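Local coordinates for polyporopepsin (Irpex lacteus, PDB 1WKR), which cleaves peptide bonds as a pepsin-like aspartic endopeptidase of broad specificity with milk-clotting activity, at residues A[80-85]-A[136-141]; A[163-168]-A[317-322]; A[310-315]-A[327-332]. All blocks are in the same frame, centred on the assembly; numbering follows the deposited sequence.

Contact 1: residues A[80-85]-A[136-141]; sequences GSLTIP and GTIPTN
Leu82 reaches across to Thr137 and Ile138 with a different methyl for each. Its CD2 meets CG2 of Thr137 at 3.7 Å, the closest approach between the two segments, while its CD1 lies 4.2 Å from Ile138 CG2. The leucine fork thus straddles two consecutive residues of the loop. Against Thr137 the two side chains slant past one another; against Ile138 they run at about a right angle, and branched methyl meets branched methyl. The threonine offers carbon rather than oxygen because CG2 stands opposite its backbone N, whereas OG1 (chi1 -59°) sits next to that N and bonds to Gln135 NE2. Leu82 and Thr137 both point CB toward the partner segment, and their CA atoms, 7.5 Å apart, are the nearest pair. The contact is small, burying 118 Å² in total, and wholly apolar. Just before Thr137, Gly136, the first residue to leave the helical conformation after helix 128-134, has the positive phi (93°) of a Schellman motif. The same Gln135 amide nitrogen that bonds Thr137 also bonds Thr83 O, a polar bridge beside the apolar contact. Phe162 of strand 155-162 touches both Leu82 and Ile138, and the neighbouring Ile84 packs on helix 128-134. The start of strand 82-96 is therefore joined to the loop between helix 128-134 and strand 142-146.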
ATOM      1  N   GLY A  80     -12.450   3.184  13.455  1.00 10.08           N
ATOM      2  CA  GLY A  80     -13.396   4.366  13.514  1.00 10.32           C
ATOM      3  C   GLY A  80     -14.598   3.967  14.256  1.00 11.36           C
ATOM      4  O   GLY A  80     -14.476   3.490  15.513  1.00 14.89           O
ATOM      5  N   SER A  81     -15.789   4.032  13.719  1.00 11.29           N
ATOM      6  CA  SER A  81     -17.069   3.647  14.304  1.00 13.39           C
ATOM      7  C   SER A  81     -17.510   2.304  14.009  1.00 13.39           C
ATOM      8  O   SER A  81     -18.671   1.845  14.273  1.00 13.79           O
ATOM      9  CB  SER A  81     -18.214   4.648  13.967  1.00 14.57           C
ATOM     10  OG  SER A  81     -18.454   4.461  12.639  1.00 20.19           O
ATOM     11  N   LEU A  82     -16.653   1.494  13.353  1.00  9.41           N
ATOM     12  CA  LEU A  82     -16.984   0.103  12.955  1.00  8.04           C
ATOM     13  C   LEU A  82     -16.345  -0.830  13.943  1.00  8.26           C
ATOM     14  O   LEU A  82     -15.175  -0.654  14.361  1.00  9.67           O
ATOM     15  CB  LEU A  82     -16.488  -0.166  11.540  1.00  9.19           C
ATOM     16  CG  LEU A  82     -16.977   0.853  10.476  1.00  9.79           C
ATOM     17  CD1 LEU A  82     -16.392   0.394   9.140  1.00 14.34           C
ATOM     18  CD2 LEU A  82     -18.511   0.884  10.362  1.00 15.32           C
ATOM     19  N   THR A  83     -17.060  -1.885  14.285  1.00  7.71           N
ATOM     20  CA  THR A  83     -16.538  -2.916  15.252  1.00  8.46           C
ATOM     21  C   THR A  83     -16.640  -4.255  14.656  1.00  7.42           C
ATOM     22  O   THR A  83     -17.731  -4.635  14.062  1.00  8.39           O
ATOM     23  CB  THR A  83     -17.336  -2.836  16.537  1.00  9.71           C
ATOM     24  OG1 THR A  83     -17.176  -1.473  17.087  1.00 13.28           O
ATOM     25  CG2 THR A  83     -16.842  -3.764  17.567  1.00 11.88           C
ATOM     26  N   ILE A  84     -15.623  -5.089  14.792  1.00  7.55           N
ATOM     27  CA  ILE A  84     -15.574  -6.435  14.318  1.00  6.92           C
ATOM     28  C   ILE A  84     -15.362  -7.362  15.481  1.00  7.83           C
ATOM     29  O   ILE A  84     -14.214  -7.476  15.970  1.00  8.49           O
ATOM     30  CB  ILE A  84     -14.399  -6.678  13.314  1.00  7.26           C
ATOM     31  CG1 ILE A  84     -14.456  -5.632  12.209  1.00  9.18           C
ATOM     32  CG2 ILE A  84     -14.481  -8.093  12.772  1.00  8.22           C
ATOM     33  CD1 ILE A  84     -13.108  -5.555  11.441  1.00  8.99           C
ATOM     34  N   PRO A  85     -16.371  -8.032  15.981  1.00  7.72           N
ATOM     35  CA  PRO A  85     -16.165  -9.019  17.059  1.00 10.10           C
ATOM     36  C   PRO A  85     -15.439 -10.304  16.370  1.00  8.93           C
ATOM     37  O   PRO A  85     -15.783 -10.600  15.227  1.00 13.17           O
ATOM     38  CB  PRO A  85     -17.618  -9.361  17.529  1.00  9.71           C
ATOM     39  CG  PRO A  85     -18.599  -8.771  16.547  1.00 12.47           C
ATOM     40  CD  PRO A  85     -17.832  -7.866  15.630  1.00 10.29           C
ATOM     41  N   GLY A 136     -22.540  -7.904   8.146  1.00  7.89           N
ATOM     42  CA  GLY A 136     -23.680  -7.041   7.786  1.00  9.16           C
ATOM     43  C   GLY A 136     -23.418  -5.633   8.023  1.00  9.09           C
ATOM     44  O   GLY A 136     -24.335  -4.783   7.896  1.00 11.15           O
ATOM     45  N   THR A 137     -22.220  -5.168   8.445  1.00  8.29           N
ATOM     46  CA  THR A 137     -21.959  -3.783   8.822  1.00  8.95           C
ATOM     47  C   THR A 137     -21.803  -2.886   7.556  1.00  8.96           C
ATOM     48  O   THR A 137     -22.508  -1.789   7.468  1.00 12.20           O
ATOM     49  CB  THR A 137     -20.729  -3.698   9.614  1.00 11.22           C
ATOM     50  OG1 THR A 137     -20.930  -4.529  10.794  1.00 12.54           O
ATOM     51  CG2 THR A 137     -20.453  -2.219  10.108  1.00 12.74           C
ATOM     52  N   ILE A 138     -21.075  -3.279   6.564  1.00  7.34           N
ATOM     53  CA  ILE A 138     -20.857  -2.415   5.374  1.00  7.02           C
ATOM     54  C   ILE A 138     -21.641  -2.963   4.213  1.00  6.23           C
ATOM     55  O   ILE A 138     -21.860  -4.202   4.138  1.00  7.46           O
ATOM     56  CB  ILE A 138     -19.349  -2.259   5.086  1.00  5.81           C
ATOM     57  CG1 ILE A 138     -18.691  -3.591   4.681  1.00  4.79           C
ATOM     58  CG2 ILE A 138     -18.699  -1.614   6.273  1.00  6.44           C
ATOM     59  CD1 ILE A 138     -17.212  -3.421   4.274  1.00  5.56           C
ATOM     60  N   PRO A 139     -22.104  -2.164   3.307  1.00  5.93           N
ATOM     61  CA  PRO A 139     -23.122  -2.622   2.352  1.00  6.64           C
ATOM     62  C   PRO A 139     -22.542  -3.388   1.142  1.00  6.19           C
ATOM     63  O   PRO A 139     -23.269  -4.156   0.498  1.00  6.23           O
ATOM     64  CB  PRO A 139     -23.801  -1.334   1.862  1.00  8.03           C
ATOM     65  CG  PRO A 139     -22.802  -0.231   2.122  1.00  6.11           C
ATOM     66  CD  PRO A 139     -22.022  -0.672   3.346  1.00  6.49           C
ATOM     67  N   THR A 140     -21.236  -3.265   0.884  1.00  6.47           N
ATOM     68  CA  THR A 140     -20.573  -4.083  -0.200  1.00  6.22           C
ATOM     69  C   THR A 140     -19.144  -4.289   0.266  1.00  5.11           C
ATOM     70  O   THR A 140     -18.658  -3.608   1.177  1.00  5.41           O
ATOM     71  CB  THR A 140     -20.716  -3.403  -1.535  1.00  6.96           C
ATOM     72  OG1 THR A 140     -20.324  -4.326  -2.559  1.00  8.16           O
ATOM     73  CG2 THR A 140     -19.890  -2.104  -1.647  1.00  8.13           C
ATOM     74  N   ASN A 141     -18.517  -5.322  -0.287  1.00  4.54           N
ATOM     75  CA  ASN A 141     -17.214  -5.751   0.222  1.00  4.48           C
ATOM     76  C   ASN A 141     -16.138  -5.042  -0.533  1.00  3.93           C
ATOM     77  O   ASN A 141     -15.669  -5.436  -1.611  1.00  4.33           O
ATOM     78  CB  ASN A 141     -17.104  -7.281   0.112  1.00  5.35           C
ATOM     79  CG  ASN A 141     -15.938  -7.824   0.888  1.00  4.37           C
ATOM     80  OD1 ASN A 141     -15.055  -7.074   1.313  1.00  5.82           O
ATOM     81  ND2 ASN A 141     -15.915  -9.161   1.074  1.00  5.76           N
TER

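Contact 2: residues A[163-168]-A[317-322]; sequences GATDSS and YSVYDT
The irregular segment 163-168 passes strand 317-321 with its nearest CA pair, Thr165 and Val319, 7.5 Å apart, and its one direct hydrogen bond to that strand runs from a loop backbone N-H to a side chain. Tyr317 supplies the acceptor: with CG anti to its backbone N (chi1 -172°), the ring extends from the strand and places OH 3.0 Å from Asp166 N. The N-H...O angle of 156° makes this a moderately bent bond. The phenol also packs against carbon, its OH lying 3.6 Å from Thr165 CA, while Thr165 CB approaches the ring edge, near the ring plane, at 4.1 Å from CE2. Two residues along the strand, Val319 CG2 meets Thr165 CG2 at 3.9 Å, the side chains crossing at about a right angle. Thr165 thus fits against both the tyrosine edge and the valine methyl. Asp166 directs its carboxylate forward along its own loop, where OD1 accepts from Ser168 OG at 2.7 Å and from Ser168 N at 3.0 Å. Both donors come from the same face of the carboxylate plane, and the backbone bond forms an Asx turn. Tyr170 meets the Tyr317 ring, and Tyr317 also touches Ala144 of the adjoining strand 142-146. Asp166 OD2 lies close to Glu159 OE1, a closeness of two acids that may raise the pKa of one of them. The chemistry implies a loop joined to the strand through a phenol oxygen and methyl packing, with the Asp166 carboxylate used instead to shape the turn.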
ATOM      1  N   GLY A 163     -16.723  -0.007   2.555  1.00  4.81           N
ATOM      2  CA  GLY A 163     -18.097  -0.221   2.082  1.00  5.80           C
ATOM      3  C   GLY A 163     -18.604   0.836   1.110  1.00  6.54           C
ATOM      4  O   GLY A 163     -19.754   0.694   0.664  1.00  7.64           O
ATOM      5  N   ALA A 164     -17.800   1.849   0.793  1.00  5.67           N
ATOM      6  CA  ALA A 164     -18.227   2.935  -0.114  1.00  6.15           C
ATOM      7  C   ALA A 164     -16.990   3.691  -0.550  1.00  5.34           C
ATOM      8  O   ALA A 164     -15.914   3.552   0.025  1.00  6.01           O
ATOM      9  CB  ALA A 164     -19.148   3.891   0.627  1.00  7.34           C
ATOM     10  N   THR A 165     -17.159   4.530  -1.546  1.00  6.38           N
ATOM     11  CA  THR A 165     -16.188   5.518  -1.953  1.00  6.66           C
ATOM     12  C   THR A 165     -16.539   6.863  -1.401  1.00  7.33           C
ATOM     13  O   THR A 165     -17.743   7.088  -0.959  1.00  9.88           O
ATOM     14  CB  THR A 165     -16.046   5.621  -3.478  1.00  6.93           C
ATOM     15  OG1 THR A 165     -17.365   5.978  -4.036  1.00  9.49           O
ATOM     16  CG2 THR A 165     -15.669   4.331  -4.127  1.00  9.28           C
ATOM     17  N   ASP A 166     -15.652   7.791  -1.311  1.00  7.49           N
ATOM     18  CA  ASP A 166     -15.799   9.140  -0.785  1.00  7.24           C
ATOM     19  C   ASP A 166     -15.426  10.112  -1.889  1.00  7.35           C
ATOM     20  O   ASP A 166     -14.273  10.286  -2.209  1.00  6.43           O
ATOM     21  CB  ASP A 166     -14.891   9.340   0.400  1.00  7.23           C
ATOM     22  CG  ASP A 166     -14.967  10.710   1.092  1.00  7.39           C
ATOM     23  OD1 ASP A 166     -15.558  11.594   0.437  1.00  8.30           O
ATOM     24  OD2 ASP A 166     -14.382  10.913   2.136  1.00  9.14           O
ATOM     25  N   SER A 167     -16.465  10.705  -2.527  1.00  8.50           N
ATOM     26  CA  SER A 167     -16.257  11.566  -3.694  1.00  8.77           C
ATOM     27  C   SER A 167     -15.539  12.872  -3.387  1.00  7.55           C
ATOM     28  O   SER A 167     -15.051  13.547  -4.285  1.00  8.00           O
ATOM     29  CB  SER A 167     -17.715  11.950  -4.396  1.00 11.88           C
ATOM     30  OG  SER A 167     -18.358  12.709  -3.610  1.00 18.53           O
ATOM     31  N   SER A 168     -15.365  13.182  -2.117  1.00  6.92           N
ATOM     32  CA  SER A 168     -14.574  14.327  -1.738  1.00  7.91           C
ATOM     33  C   SER A 168     -13.068  14.073  -1.886  1.00  6.98           C
ATOM     34  O   SER A 168     -12.277  14.988  -1.803  1.00  7.96           O
ATOM     35  CB  SER A 168     -14.877  14.830  -0.294  1.00  8.70           C
ATOM     36  OG  SER A 168     -14.253  13.967   0.671  1.00  9.23           O
ATOM     37  N   TYR A 317      -6.622   8.239  -6.195  1.00  3.72           N
ATOM     38  CA  TYR A 317      -7.566   7.568  -5.287  1.00  3.38           C
ATOM     39  C   TYR A 317      -7.705   6.109  -5.741  1.00  3.51           C
ATOM     40  O   TYR A 317      -7.777   5.864  -6.961  1.00  4.06           O
ATOM     41  CB  TYR A 317      -8.929   8.258  -5.378  1.00  4.18           C
ATOM     42  CG  TYR A 317      -9.950   7.794  -4.368  1.00  3.99           C
ATOM     43  CD1 TYR A 317      -9.740   7.989  -3.000  1.00  4.68           C
ATOM     44  CD2 TYR A 317     -11.159   7.223  -4.758  1.00  5.16           C
ATOM     45  CE1 TYR A 317     -10.687   7.632  -2.045  1.00  4.45           C
ATOM     46  CE2 TYR A 317     -12.128   6.915  -3.803  1.00  4.74           C
ATOM     47  CZ  TYR A 317     -11.884   7.111  -2.499  1.00  4.79           C
ATOM     48  OH  TYR A 317     -12.868   6.799  -1.533  1.00  5.49           O
ATOM     49  N   SER A 318      -7.769   5.171  -4.816  1.00  3.34           N
ATOM     50  CA  SER A 318      -7.811   3.720  -5.215  1.00  4.04           C
ATOM     51  C   SER A 318      -8.925   3.019  -4.509  1.00  3.81           C
ATOM     52  O   SER A 318      -9.259   3.263  -3.359  1.00  3.77           O
ATOM     53  CB  SER A 318      -6.445   3.086  -4.957  1.00  3.52           C
ATOM     54  OG  SER A 318      -5.987   3.219  -3.614  1.00  4.48           O
ATOM     55  N   VAL A 319      -9.530   2.083  -5.262  1.00  3.66           N
ATOM     56  CA  VAL A 319     -10.702   1.323  -4.816  1.00  3.69           C
ATOM     57  C   VAL A 319     -10.384  -0.180  -4.960  1.00  3.81           C
ATOM     58  O   VAL A 319     -10.109  -0.643  -6.035  1.00  4.43           O
ATOM     59  CB  VAL A 319     -11.961   1.694  -5.598  1.00  4.56           C
ATOM     60  CG1 VAL A 319     -13.162   0.911  -5.027  1.00  5.19           C
ATOM     61  CG2 VAL A 319     -12.215   3.224  -5.559  1.00  5.64           C
ATOM     62  N   TYR A 320     -10.492  -0.886  -3.837  1.00  3.35           N
ATOM     63  CA  TYR A 320     -10.118  -2.294  -3.732  1.00  3.94           C
ATOM     64  C   TYR A 320     -11.465  -3.044  -3.543  1.00  3.45           C
ATOM     65  O   TYR A 320     -12.009  -3.091  -2.451  1.00  3.62           O
ATOM     66  CB  TYR A 320      -9.179  -2.527  -2.564  1.00  4.09           C
ATOM     67  CG  TYR A 320      -7.928  -1.671  -2.688  1.00  3.07           C
ATOM     68  CD1 TYR A 320      -7.915  -0.381  -2.222  1.00  3.72           C
ATOM     69  CD2 TYR A 320      -6.806  -2.147  -3.349  1.00  4.48           C
ATOM     70  CE1 TYR A 320      -6.837   0.474  -2.421  1.00  4.07           C
ATOM     71  CE2 TYR A 320      -5.666  -1.291  -3.532  1.00  3.96           C
ATOM     72  CZ  TYR A 320      -5.746  -0.018  -3.064  1.00  4.27           C
ATOM     73  OH  TYR A 320      -4.646   0.836  -3.264  1.00  5.11           O
ATOM     74  N   ASP A 321     -12.034  -3.493  -4.661  1.00  3.98           N
ATOM     75  CA  ASP A 321     -13.415  -4.018  -4.658  1.00  3.88           C
ATOM     76  C   ASP A 321     -13.394  -5.543  -4.652  1.00  3.78           C
ATOM     77  O   ASP A 321     -13.142  -6.169  -5.676  1.00  4.20           O
ATOM     78  CB  ASP A 321     -14.098  -3.438  -5.914  1.00  4.85           C
ATOM     79  CG  ASP A 321     -15.565  -3.791  -6.007  1.00  4.31           C
ATOM     80  OD1 ASP A 321     -16.039  -4.690  -5.281  1.00  5.05           O
ATOM     81  OD2 ASP A 321     -16.282  -3.168  -6.828  1.00  4.58           O
ATOM     82  N   THR A 322     -13.594  -6.101  -3.478  1.00  3.89           N
ATOM     83  CA  THR A 322     -13.640  -7.580  -3.354  1.00  4.13           C
ATOM     84  C   THR A 322     -14.880  -8.187  -3.971  1.00  4.61           C
ATOM     85  O   THR A 322     -14.796  -9.160  -4.693  1.00  4.79           O
ATOM     86  CB  THR A 322     -13.546  -8.004  -1.868  1.00  3.70           C
ATOM     87  OG1 THR A 322     -12.226  -7.596  -1.390  1.00  4.74           O
ATOM     88  CG2 THR A 322     -13.688  -9.548  -1.721  1.00  4.69           C
TER

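Contact 3: residues A[310-315]-A[327-332]; sequences LTFLER and LGLATT
In this pepsin-like fold, the short helix 310-313 leads into the antiparallel strands 316-321 and 326-331, and Phe312 and Leu313 of the helix pack against Leu329 of the second strand. Phe312 and Leu329 approach from opposite directions. The leucine methyl CD2 comes to the ring edge, near its plane, at 3.7 Å from CZ, and CD1 lies 4.0 Å from CE1; the ring face is not used by this leucine. An extended chi1 of 177° carries the phenyl away from the helix backbone, so that its far end reaches the strand although its CB does not point there. Leu313 adds a looser contact, CD2 to Leu329 CD1 at 4.4 Å, and the same CD2 lies in the plane of the Phe312 ring at its edge. One leucine on the strand is therefore shared by two consecutive helix residues. Phe258 meets Phe312 edge-to-face, Phe265 and Phe316 touch Leu329, and Leu313 touches Val211 and Thr213, next to the catalytic Asp212, which places the contact in an aromatic and aliphatic core. Arg315 points CB away from the strand, and its guanidinium bonds to Ala337 O through NH1 and Asn270 OD1 through NH2. Its backbone O comes within 3.9 Å of Thr332 OG1, a plain contact. Thr332 OG1, which also bonds to Phe334 N, joins the two segments through a water that lies 2.7 Å from this hydroxyl and donates to Glu314 O at 2.7 Å.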
ATOM      1  N   LEU A 310       2.843   3.495  -2.318  1.00  3.31           N
ATOM      2  CA  LEU A 310       2.339   4.698  -1.619  1.00  3.14           C
ATOM      3  C   LEU A 310       2.617   5.966  -2.379  1.00  3.58           C
ATOM      4  O   LEU A 310       1.758   6.828  -2.442  1.00  4.12           O
ATOM      5  CB  LEU A 310       3.055   4.722  -0.227  1.00  4.84           C
ATOM      6  CG  LEU A 310       2.759   5.915   0.669  1.00  4.20           C
ATOM      7  CD1 LEU A 310       3.035   5.488   2.119  1.00  5.96           C
ATOM      8  CD2 LEU A 310       3.626   7.122   0.330  1.00  4.79           C
ATOM      9  N   THR A 311       3.787   6.092  -3.010  1.00  3.28           N
ATOM     10  CA  THR A 311       4.169   7.310  -3.692  1.00  3.83           C
ATOM     11  C   THR A 311       3.335   7.513  -4.941  1.00  4.43           C
ATOM     12  O   THR A 311       3.107   8.668  -5.354  1.00  4.48           O
ATOM     13  CB  THR A 311       5.665   7.326  -4.009  1.00  3.94           C
ATOM     14  OG1 THR A 311       6.039   6.039  -4.629  1.00  4.54           O
ATOM     15  CG2 THR A 311       6.521   7.589  -2.775  1.00  4.45           C
ATOM     16  N   PHE A 312       2.840   6.442  -5.568  1.00  3.66           N
ATOM     17  CA  PHE A 312       1.891   6.550  -6.659  1.00  3.96           C
ATOM     18  C   PHE A 312       0.510   6.911  -6.109  1.00  3.69           C
ATOM     19  O   PHE A 312      -0.185   7.814  -6.655  1.00  4.12           O
ATOM     20  CB  PHE A 312       1.855   5.179  -7.388  1.00  4.32           C
ATOM     21  CG  PHE A 312       0.841   5.085  -8.523  1.00  3.85           C
ATOM     22  CD1 PHE A 312      -0.455   4.646  -8.286  1.00  5.16           C
ATOM     23  CD2 PHE A 312       1.193   5.376  -9.828  1.00  4.60           C
ATOM     24  CE1 PHE A 312      -1.368   4.520  -9.308  1.00  5.37           C
ATOM     25  CE2 PHE A 312       0.250   5.239 -10.867  1.00  5.36           C
ATOM     26  CZ  PHE A 312      -1.031   4.834 -10.568  1.00  4.86           C
ATOM     27  N   LEU A 313       0.087   6.253  -5.033  1.00  3.28           N
ATOM     28  CA  LEU A 313      -1.246   6.442  -4.477  1.00  3.75           C
ATOM     29  C   LEU A 313      -1.432   7.754  -3.788  1.00  4.29           C
ATOM     30  O   LEU A 313      -2.553   8.201  -3.555  1.00  4.12           O
ATOM     31  CB  LEU A 313      -1.555   5.281  -3.541  1.00  3.64           C
ATOM     32  CG  LEU A 313      -1.590   3.918  -4.240  1.00  4.06           C
ATOM     33  CD1 LEU A 313      -1.631   2.785  -3.233  1.00  6.84           C
ATOM     34  CD2 LEU A 313      -2.770   3.826  -5.194  1.00  4.63           C
ATOM     35  N   GLU A 314      -0.334   8.486  -3.448  1.00  3.38           N
ATOM     36  CA  GLU A 314      -0.464   9.860  -3.013  1.00  3.73           C
ATOM     37  C   GLU A 314      -1.080  10.766  -4.078  1.00  4.62           C
ATOM     38  O   GLU A 314      -1.536  11.866  -3.774  1.00  4.52           O
ATOM     39  CB  GLU A 314       0.878  10.426  -2.551  1.00  5.10           C
ATOM     40  CG  GLU A 314       1.350   9.916  -1.201  1.00  4.08           C
ATOM     41  CD  GLU A 314       2.743  10.349  -0.851  1.00  4.50           C
ATOM     42  OE1 GLU A 314       3.613  10.272  -1.758  1.00  5.08           O
ATOM     43  OE2 GLU A 314       3.016  10.741   0.277  1.00  6.10           O
ATOM     44  N   ARG A 315      -1.066  10.303  -5.330  1.00  3.53           N
ATOM     45  CA  ARG A 315      -1.578  11.070  -6.467  1.00  4.29           C
ATOM     46  C   ARG A 315      -2.857  10.513  -7.058  1.00  4.01           C
ATOM     47  O   ARG A 315      -3.431  11.174  -7.937  1.00  3.89           O
ATOM     48  CB  ARG A 315      -0.502  11.173  -7.527  1.00  4.19           C
ATOM     49  CG  ARG A 315       0.797  11.828  -7.072  1.00  4.43           C
ATOM     50  CD  ARG A 315       0.633  13.277  -6.698  1.00  4.65           C
ATOM     51  NE  ARG A 315       1.860  13.924  -6.181  1.00  4.23           N
ATOM     52  CZ  ARG A 315       2.319  15.063  -6.624  1.00  3.75           C
ATOM     53  NH1 ARG A 315       1.867  15.700  -7.712  1.00  4.38           N
ATOM     54  NH2 ARG A 315       3.389  15.606  -5.981  1.00  4.28           N
ATOM     55  N   LEU A 327     -10.245  -3.367  -9.417  1.00  3.31           N
ATOM     56  CA  LEU A 327      -9.543  -2.248  -8.797  1.00  3.67           C
ATOM     57  C   LEU A 327      -9.892  -0.997  -9.559  1.00  4.23           C
ATOM     58  O   LEU A 327      -9.894  -0.985 -10.787  1.00  4.72           O
ATOM     59  CB  LEU A 327      -8.021  -2.538  -8.856  1.00  5.43           C
ATOM     60  CG  LEU A 327      -7.221  -1.419  -8.172  1.00  7.37           C
ATOM     61  CD1 LEU A 327      -6.192  -1.995  -7.185  1.00 10.00           C
ATOM     62  CD2 LEU A 327      -6.692  -0.373  -9.088  1.00  5.71           C
ATOM     63  N   GLY A 328     -10.233   0.049  -8.800  1.00  4.14           N
ATOM     64  CA  GLY A 328     -10.530   1.348  -9.395  1.00  4.31           C
ATOM     65  C   GLY A 328      -9.498   2.400  -9.065  1.00  3.17           C
ATOM     66  O   GLY A 328      -8.853   2.378  -7.997  1.00  3.55           O
ATOM     67  N   LEU A 329      -9.295   3.327  -9.998  1.00  3.95           N
ATOM     68  CA  LEU A 329      -8.385   4.461  -9.815  1.00  4.44           C
ATOM     69  C   LEU A 329      -9.028   5.714 -10.335  1.00  3.48           C
ATOM     70  O   LEU A 329      -9.788   5.692 -11.339  1.00  4.03           O
ATOM     71  CB  LEU A 329      -7.056   4.219 -10.551  1.00  5.46           C
ATOM     72  CG  LEU A 329      -5.867   4.792 -10.087  0.30  2.81           C
ATOM     73  CD1 LEU A 329      -5.338   4.144  -8.751  0.30  5.49           C
ATOM     74  CD2 LEU A 329      -4.691   4.772 -11.068  0.30  3.90           C
ATOM     75  N   ALA A 330      -8.703   6.833  -9.684  1.00  3.12           N
ATOM     76  CA  ALA A 330      -9.175   8.173 -10.109  1.00  3.74           C
ATOM     77  C   ALA A 330      -8.115   9.173  -9.772  1.00  3.80           C
ATOM     78  O   ALA A 330      -7.285   9.009  -8.827  1.00  3.89           O
ATOM     79  CB  ALA A 330     -10.486   8.556  -9.425  1.00  4.87           C
ATOM     80  N   THR A 331      -8.062  10.275 -10.538  1.00  3.67           N
ATOM     81  CA  THR A 331      -7.328  11.467 -10.169  1.00  3.49           C
ATOM     82  C   THR A 331      -7.881  12.068  -8.889  1.00  4.27           C
ATOM     83  O   THR A 331      -8.963  11.724  -8.439  1.00  3.86           O
ATOM     84  CB  THR A 331      -7.349  12.501 -11.303  1.00  3.26           C
ATOM     85  OG1 THR A 331      -8.734  12.780 -11.660  1.00  4.32           O
ATOM     86  CG2 THR A 331      -6.645  12.008 -12.601  1.00  4.65           C
ATOM     87  N   THR A 332      -7.112  12.992  -8.335  1.00  3.98           N
ATOM     88  CA  THR A 332      -7.523  13.756  -7.138  1.00  4.31           C
ATOM     89  C   THR A 332      -7.117  15.216  -7.361  1.00  3.82           C
ATOM     90  O   THR A 332      -6.373  15.558  -8.298  1.00  4.39           O
ATOM     91  CB  THR A 332      -6.876  13.208  -5.863  1.00  4.08           C
ATOM     92  OG1 THR A 332      -5.522  13.727  -5.804  1.00  4.98           O
ATOM     93  CG2 THR A 332      -6.795  11.685  -5.847  1.00  4.95           C
TER
HETATM   94  O   HOH W   1      -4.120  12.689  -3.694  1.00  6.47           O

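Contacts 2 and 3 are neighbours, their centres about 11 Å apart, because strands 316-321 and 326-331 pair antiparallel: Tyr317 N lies 2.8 Å from Ala330 O, and Val319 N 2.8 Å from Gly328 O, both probable hydrogen bonds. Contact 1 lies about 15 Å from contact 2, centre to centre, and meets it by packing, with Asn141 O 3.3 Å from Thr322 CB. Contacts 1 and 3 do not touch, their nearest atoms being about 10 Å apart. Contact 3 comes near the active site: the Leu313 side chain is about 6 Å from that of Asp212 and about 9 Å from that of Asp32. Contacts 1 and 2 lie away from both aspartates.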